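Local coordinates for protein UL16 (Human herpesvirus 5 strain ad169, PDB 2WY3), which blocks binding of the host ligands ULBP1 and ULBP2 to the NK-cell receptor KLRK1, helping the virus escape the immune response, at residues B[31-43]-B[93-105]. Residues are numbered along the deposited sequence; the frame is centred on the assembly and turned at random.
With NAG (2-acetamido-2-deoxy-beta-D-glucopyranose), chain I.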
loop_
_atom_site.group_PDB
_atom_site.type_symbol
_atom_site.label_atom_id
_atom_site.label_comp_id
_atom_site.label_asym_id
_atom_site.label_seq_id
_atom_site.Cartn_x
_atom_site.Cartn_y
_atom_site.Cartn_z
ATOM N N HIS B 31 -14.527 6.379 8.302
ATOM C CA HIS B 31 -14.898 7.723 8.717
ATOM C C HIS B 31 -13.648 8.583 8.809
ATOM O O HIS B 31 -12.766 8.298 9.615
ATOM C CB HIS B 31 -15.595 7.688 10.081
ATOM C CG HIS B 31 -16.924 7.005 10.059
ATOM N ND1 HIS B 31 -18.101 7.678 9.811
ATOM C CD2 HIS B 31 -17.263 5.709 10.246
ATOM C CE1 HIS B 31 -19.110 6.824 9.850
ATOM N NE2 HIS B 31 -18.628 5.624 10.115
ATOM N N GLY B 32 -13.562 9.616 7.974
ATOM C CA GLY B 32 -12.461 10.567 8.050
ATOM C C GLY B 32 -11.265 10.165 7.203
ATOM O O GLY B 32 -10.219 10.808 7.234
ATOM N N MET B 33 -11.415 9.086 6.448
ATOM C CA MET B 33 -10.327 8.599 5.602
ATOM C C MET B 33 -10.892 8.070 4.286
ATOM O O MET B 33 -11.956 7.438 4.262
ATOM C CB MET B 33 -9.510 7.509 6.335
ATOM C CG MET B 33 -8.557 6.700 5.440
ATOM S SD MET B 33 -7.489 5.533 6.360
ATOM C CE MET B 33 -6.473 6.688 7.234
ATOM N N CYS B 34 -10.204 8.354 3.183
ATOM C CA CYS B 34 -10.585 7.768 1.900
ATOM C C CYS B 34 -9.367 7.093 1.291
ATOM O O CYS B 34 -8.622 7.711 0.529
ATOM C CB CYS B 34 -11.121 8.818 0.925
ATOM S SG CYS B 34 -11.517 8.096 -0.706
ATOM N N ILE B 35 -9.157 5.839 1.669
ATOM C CA ILE B 35 -8.112 5.019 1.071
ATOM C C ILE B 35 -8.730 3.676 0.692
ATOM O O ILE B 35 -9.108 2.884 1.557
ATOM C CB ILE B 35 -6.957 4.771 2.057
ATOM C CG1 ILE B 35 -6.285 6.100 2.417
ATOM C CG2 ILE B 35 -5.938 3.786 1.455
ATOM C CD1 ILE B 35 -5.155 5.953 3.439
ATOM N N SER B 36 -8.843 3.456 -0.613
ATOM C CA SER B 36 -9.322 2.206 -1.167
ATOM C C SER B 36 -8.168 1.535 -1.888
ATOM O O SER B 36 -7.480 2.170 -2.695
ATOM C CB SER B 36 -10.478 2.506 -2.132
ATOM O OG SER B 36 -10.579 1.554 -3.173
ATOM N N ILE B 37 -7.926 0.270 -1.562
ATOM C CA ILE B 37 -6.860 -0.501 -2.193
ATOM C C ILE B 37 -7.451 -1.833 -2.654
ATOM O O ILE B 37 -7.639 -2.746 -1.851
ATOM C CB ILE B 37 -5.699 -0.765 -1.218
ATOM C CG1 ILE B 37 -5.220 0.562 -0.609
ATOM C CG2 ILE B 37 -4.566 -1.497 -1.947
ATOM C CD1 ILE B 37 -4.248 0.426 0.579
ATOM N N CYS B 38 -7.752 -1.944 -3.940
ATOM C CA CYS B 38 -8.434 -3.128 -4.442
ATOM C C CYS B 38 -7.502 -4.130 -5.108
ATOM O O CYS B 38 -6.588 -3.752 -5.827
ATOM C CB CYS B 38 -9.540 -2.692 -5.372
ATOM S SG CYS B 38 -10.796 -1.795 -4.408
ATOM N N TYR B 39 -7.768 -5.401 -4.848
ATOM C CA TYR B 39 -6.854 -6.493 -5.118
ATOM C C TYR B 39 -7.340 -7.329 -6.294
ATOM O O TYR B 39 -8.398 -7.966 -6.212
ATOM C CB TYR B 39 -6.848 -7.326 -3.836
ATOM C CG TYR B 39 -5.812 -8.395 -3.667
ATOM C CD1 TYR B 39 -4.749 -8.214 -2.784
ATOM C CD2 TYR B 39 -5.922 -9.611 -4.314
ATOM C CE1 TYR B 39 -3.809 -9.206 -2.578
ATOM C CE2 TYR B 39 -4.980 -10.617 -4.115
ATOM C CZ TYR B 39 -3.927 -10.403 -3.244
ATOM O OH TYR B 39 -2.996 -11.396 -3.037
ATOM N N TYR B 40 -6.580 -7.322 -7.386
ATOM C CA TYR B 40 -6.968 -8.024 -8.615
ATOM C C TYR B 40 -5.939 -9.086 -8.977
ATOM O O TYR B 40 -4.794 -8.760 -9.279
ATOM C CB TYR B 40 -7.009 -7.043 -9.794
ATOM C CG TYR B 40 -8.135 -6.032 -9.789
ATOM C CD1 TYR B 40 -9.261 -6.210 -10.591
ATOM C CD2 TYR B 40 -8.052 -4.881 -9.012
ATOM C CE1 TYR B 40 -10.281 -5.264 -10.611
ATOM C CE2 TYR B 40 -9.063 -3.944 -9.011
ATOM C CZ TYR B 40 -10.179 -4.138 -9.803
ATOM O OH TYR B 40 -11.172 -3.192 -9.802
ATOM N N GLU B 41 -6.345 -10.348 -8.989
ATOM C CA GLU B 41 -5.444 -11.407 -9.445
ATOM C C GLU B 41 -5.565 -11.627 -10.950
ATOM O O GLU B 41 -6.646 -11.462 -11.520
ATOM C CB GLU B 41 -5.769 -12.712 -8.702
ATOM C CG GLU B 41 -5.632 -12.543 -7.199
ATOM C CD GLU B 41 -6.004 -13.772 -6.403
ATOM O OE1 GLU B 41 -7.187 -14.167 -6.433
ATOM O OE2 GLU B 41 -5.109 -14.321 -5.727
ATOM N N ASN B 42 -4.429 -11.946 -11.567
ATOM C CA ASN B 42 -4.355 -12.379 -12.964
ATOM C C ASN B 42 -4.997 -11.426 -13.974
ATOM O O ASN B 42 -5.754 -11.838 -14.856
ATOM C CB ASN B 42 -4.921 -13.792 -13.109
ATOM C CG ASN B 42 -3.980 -14.855 -12.562
ATOM O OD1 ASN B 42 -2.905 -14.544 -12.043
ATOM N ND2 ASN B 42 -4.376 -16.117 -12.683
ATOM N N VAL B 43 -4.673 -10.148 -13.842
ATOM C CA VAL B 43 -5.135 -9.131 -14.776
ATOM C C VAL B 43 -4.420 -9.324 -16.107
ATOM O O VAL B 43 -3.200 -9.446 -16.137
ATOM C CB VAL B 43 -4.848 -7.719 -14.233
ATOM C CG1 VAL B 43 -5.239 -6.652 -15.259
ATOM C CG2 VAL B 43 -5.611 -7.503 -12.927
ATOM N N VAL B 93 3.707 -11.867 -5.988
ATOM C CA VAL B 93 2.480 -12.560 -6.371
ATOM C C VAL B 93 1.926 -11.833 -7.591
ATOM O O VAL B 93 2.213 -10.655 -7.779
ATOM C CB VAL B 93 1.430 -12.544 -5.235
ATOM C CG1 VAL B 93 1.796 -13.557 -4.149
ATOM C CG2 VAL B 93 1.300 -11.143 -4.626
ATOM N N PRO B 94 1.144 -12.534 -8.429
ATOM C CA PRO B 94 0.565 -11.991 -9.667
ATOM C C PRO B 94 -0.675 -11.153 -9.405
ATOM O O PRO B 94 -1.764 -11.508 -9.854
ATOM C CB PRO B 94 0.145 -13.247 -10.449
ATOM C CG PRO B 94 0.722 -14.406 -9.717
ATOM C CD PRO B 94 0.910 -13.981 -8.302
ATOM N N VAL B 95 -0.499 -10.057 -8.686
ATOM C CA VAL B 95 -1.599 -9.229 -8.225
ATOM C C VAL B 95 -1.391 -7.802 -8.701
ATOM O O VAL B 95 -0.286 -7.260 -8.589
ATOM C CB VAL B 95 -1.630 -9.214 -6.685
ATOM C CG1 VAL B 95 -2.683 -8.221 -6.166
ATOM C CG2 VAL B 95 -1.889 -10.627 -6.153
ATOM N N THR B 96 -2.457 -7.189 -9.207
ATOM C CA THR B 96 -2.451 -5.761 -9.479
ATOM C C THR B 96 -3.338 -5.100 -8.431
ATOM O O THR B 96 -4.437 -5.563 -8.182
ATOM C CB THR B 96 -3.045 -5.466 -10.867
ATOM O OG1 THR B 96 -2.254 -6.114 -11.871
ATOM C CG2 THR B 96 -3.066 -3.967 -11.127
ATOM N N LYS B 97 -2.859 -4.031 -7.805
ATOM C CA LYS B 97 -3.703 -3.298 -6.867
ATOM C C LYS B 97 -4.064 -1.951 -7.462
ATOM O O LYS B 97 -3.210 -1.280 -8.052
ATOM C CB LYS B 97 -2.965 -3.082 -5.551
ATOM C CG LYS B 97 -2.868 -4.330 -4.689
ATOM C CD LYS B 97 -1.932 -4.091 -3.513
ATOM C CE LYS B 97 -1.962 -5.253 -2.536
ATOM N NZ LYS B 97 -0.882 -5.109 -1.525
ATOM N N LEU B 98 -5.325 -1.556 -7.316
ATOM C CA LEU B 98 -5.731 -0.206 -7.682
ATOM C C LEU B 98 -5.839 0.622 -6.402
ATOM O O LEU B 98 -6.573 0.257 -5.479
ATOM C CB LEU B 98 -7.085 -0.223 -8.401
ATOM C CG LEU B 98 -7.166 -0.902 -9.770
ATOM C CD1 LEU B 98 -8.467 -0.527 -10.467
ATOM C CD2 LEU B 98 -5.970 -0.520 -10.637
ATOM N N TYR B 99 -5.117 1.737 -6.355
ATOM C CA TYR B 99 -5.116 2.613 -5.187
ATOM C C TYR B 99 -5.902 3.869 -5.464
ATOM O O TYR B 99 -5.638 4.561 -6.444
ATOM C CB TYR B 99 -3.684 3.043 -4.840
ATOM C CG TYR B 99 -2.852 1.975 -4.198
ATOM C CD1 TYR B 99 -2.599 1.999 -2.829
ATOM C CD2 TYR B 99 -2.312 0.939 -4.954
ATOM C CE1 TYR B 99 -1.827 1.025 -2.229
ATOM C CE2 TYR B 99 -1.540 -0.049 -4.355
ATOM C CZ TYR B 99 -1.304 0.007 -2.989
ATOM O OH TYR B 99 -0.550 -0.966 -2.379
ATOM N N THR B 100 -6.866 4.165 -4.599
ATOM C CA THR B 100 -7.578 5.433 -4.647
ATOM C C THR B 100 -7.492 6.080 -3.271
ATOM O O THR B 100 -8.128 5.619 -2.323
ATOM C CB THR B 100 -9.066 5.235 -5.018
ATOM O OG1 THR B 100 -9.163 4.457 -6.228
ATOM C CG2 THR B 100 -9.752 6.595 -5.213
ATOM N N SER B 101 -6.691 7.133 -3.162
ATOM C CA SER B 101 -6.562 7.879 -1.913
ATOM C C SER B 101 -6.902 9.332 -2.196
ATOM O O SER B 101 -6.372 9.924 -3.129
ATOM C CB SER B 101 -5.132 7.753 -1.363
ATOM O OG SER B 101 -4.951 8.548 -0.201
ATOM N N ARG B 102 -7.790 9.905 -1.394
ATOM C CA ARG B 102 -8.239 11.268 -1.619
ATOM C C ARG B 102 -8.425 11.971 -0.296
ATOM O O ARG B 102 -8.660 11.323 0.727
ATOM C CB ARG B 102 -9.596 11.263 -2.342
ATOM C CG ARG B 102 -9.716 10.241 -3.454
ATOM C CD ARG B 102 -11.075 10.363 -4.143
ATOM N NE ARG B 102 -11.064 11.365 -5.202
ATOM C CZ ARG B 102 -12.145 11.794 -5.851
ATOM N NH1 ARG B 102 -13.353 11.339 -5.530
ATOM N NH2 ARG B 102 -12.018 12.697 -6.816
ATOM N N MET B 103 -8.348 13.296 -0.323
ATOM C CA MET B 103 -8.757 14.095 0.820
ATOM C C MET B 103 -10.247 13.874 1.034
ATOM O O MET B 103 -11.011 13.785 0.072
ATOM C CB MET B 103 -8.463 15.580 0.577
ATOM C CG MET B 103 -6.983 15.851 0.352
ATOM S SD MET B 103 -6.633 17.609 0.143
ATOM C CE MET B 103 -7.646 17.996 -1.271
ATOM N N VAL B 104 -10.651 13.766 2.293
ATOM C CA VAL B 104 -12.051 13.552 2.633
ATOM C C VAL B 104 -12.760 14.893 2.827
ATOM O O VAL B 104 -12.402 15.685 3.703
ATOM C CB VAL B 104 -12.203 12.684 3.897
ATOM C CG1 VAL B 104 -13.673 12.501 4.245
ATOM C CG2 VAL B 104 -11.538 11.327 3.680
ATOM N N THR B 105 -13.742 15.155 1.974
ATOM C CA THR B 105 -14.475 16.412 1.999
ATOM C C THR B 105 -15.928 16.140 1.664
ATOM O O THR B 105 -16.287 15.026 1.279
ATOM C CB THR B 105 -13.956 17.388 0.926
ATOM O OG1 THR B 105 -14.329 16.900 -0.370
ATOM C CG2 THR B 105 -12.432 17.519 1.000
HETATM C C1 NAG I . -3.365 -16.968 -12.115
HETATM C C2 NAG I . -4.197 -17.850 -11.192
HETATM C C3 NAG I . -3.403 -19.031 -10.649
HETATM C C4 NAG I . -2.634 -19.723 -11.765
HETATM C C5 NAG I . -1.813 -18.707 -12.548
HETATM C C6 NAG I . -1.046 -19.383 -13.679
HETATM C C7 NAG I . -5.961 -16.954 -9.785
HETATM C C8 NAG I . -6.285 -16.544 -8.379
HETATM N N2 NAG I . -4.669 -17.049 -10.083
HETATM O O3 NAG I . -4.283 -19.949 -10.039
HETATM O O4 NAG I . -1.775 -20.696 -11.216
HETATM O O5 NAG I . -2.656 -17.708 -13.087
HETATM O O6 NAG I . -1.959 -19.826 -14.659
HETATM O O7 NAG I . -6.856 -17.181 -10.598
HETATM O O HOH W 1 -7.961 10.120 3.339
HETATM O O HOH W 2 -9.102 1.847 -5.392
HETATM O O HOH W 3 -2.656 -9.188 -11.911
#
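An antiparallel ladder pairs Ser36 with Thr100, Cys38 with Leu98 and Tyr40 with Thr96, joining strand 34-41, outermost in this chain, to strand 95-102, the middle of a three-stranded sheet. The local axes run at 162°. Each of these pairs makes two backbone bonds; Thr100 N to Ser36 O (2.8 Å) is almost straight at 175°. Beyond the last pair, Asn42 N donates a single bond to Pro94 O (3.2 Å), where Pro94 centres an inverse gamma turn and Asn42 ND2 carries an N-linked NAG.

On the Ile37, Tyr39 and Tyr99 face, aromatic rings meet aliphatic branches. Val95 CG1 stands 3.7 Å from the Tyr39 ring centroid, right over the centre of one face, while CG2 touches the hydroxyl end. Tyr39 CG is anti to the backbone N (chi1 -169°), leaning the ring along the strand to this diagonal neighbour. Ile37 CG2 makes a second CH-pi contact, 3.9 Å from the Tyr99 ring centroid and offset toward the rim. Both tyrosine hydroxyls hydrogen-bond acidic side chains of another protein's chain, so this face forms part of the interface with that protein.

The Cys38, Tyr40 and Leu98 face turns inward, consistent with an immunoglobulin-like beta sandwich: Cys38 forms a disulfide with Cys114 of the six-stranded sheet, and Leu98 and Thr100 pack on strand 49-55. The Tyr40 ring passes Leu98 at a slant, CE2 to CG 3.7 Å, with Thr96 O at its edge, and its hydroxyl bonds Leu115 O. Between Ser36 and Thr100 a water links Ser36 OG to Thr100 OG1, each 2.7 Å away, and donates to Leu98 O; Trp65 NE1 also bonds Thr100 OG1. At the far end Val104 CG2 presses against Cys34 N at 3.3 Å, and another water bridges Cys34 N to Arg102 O.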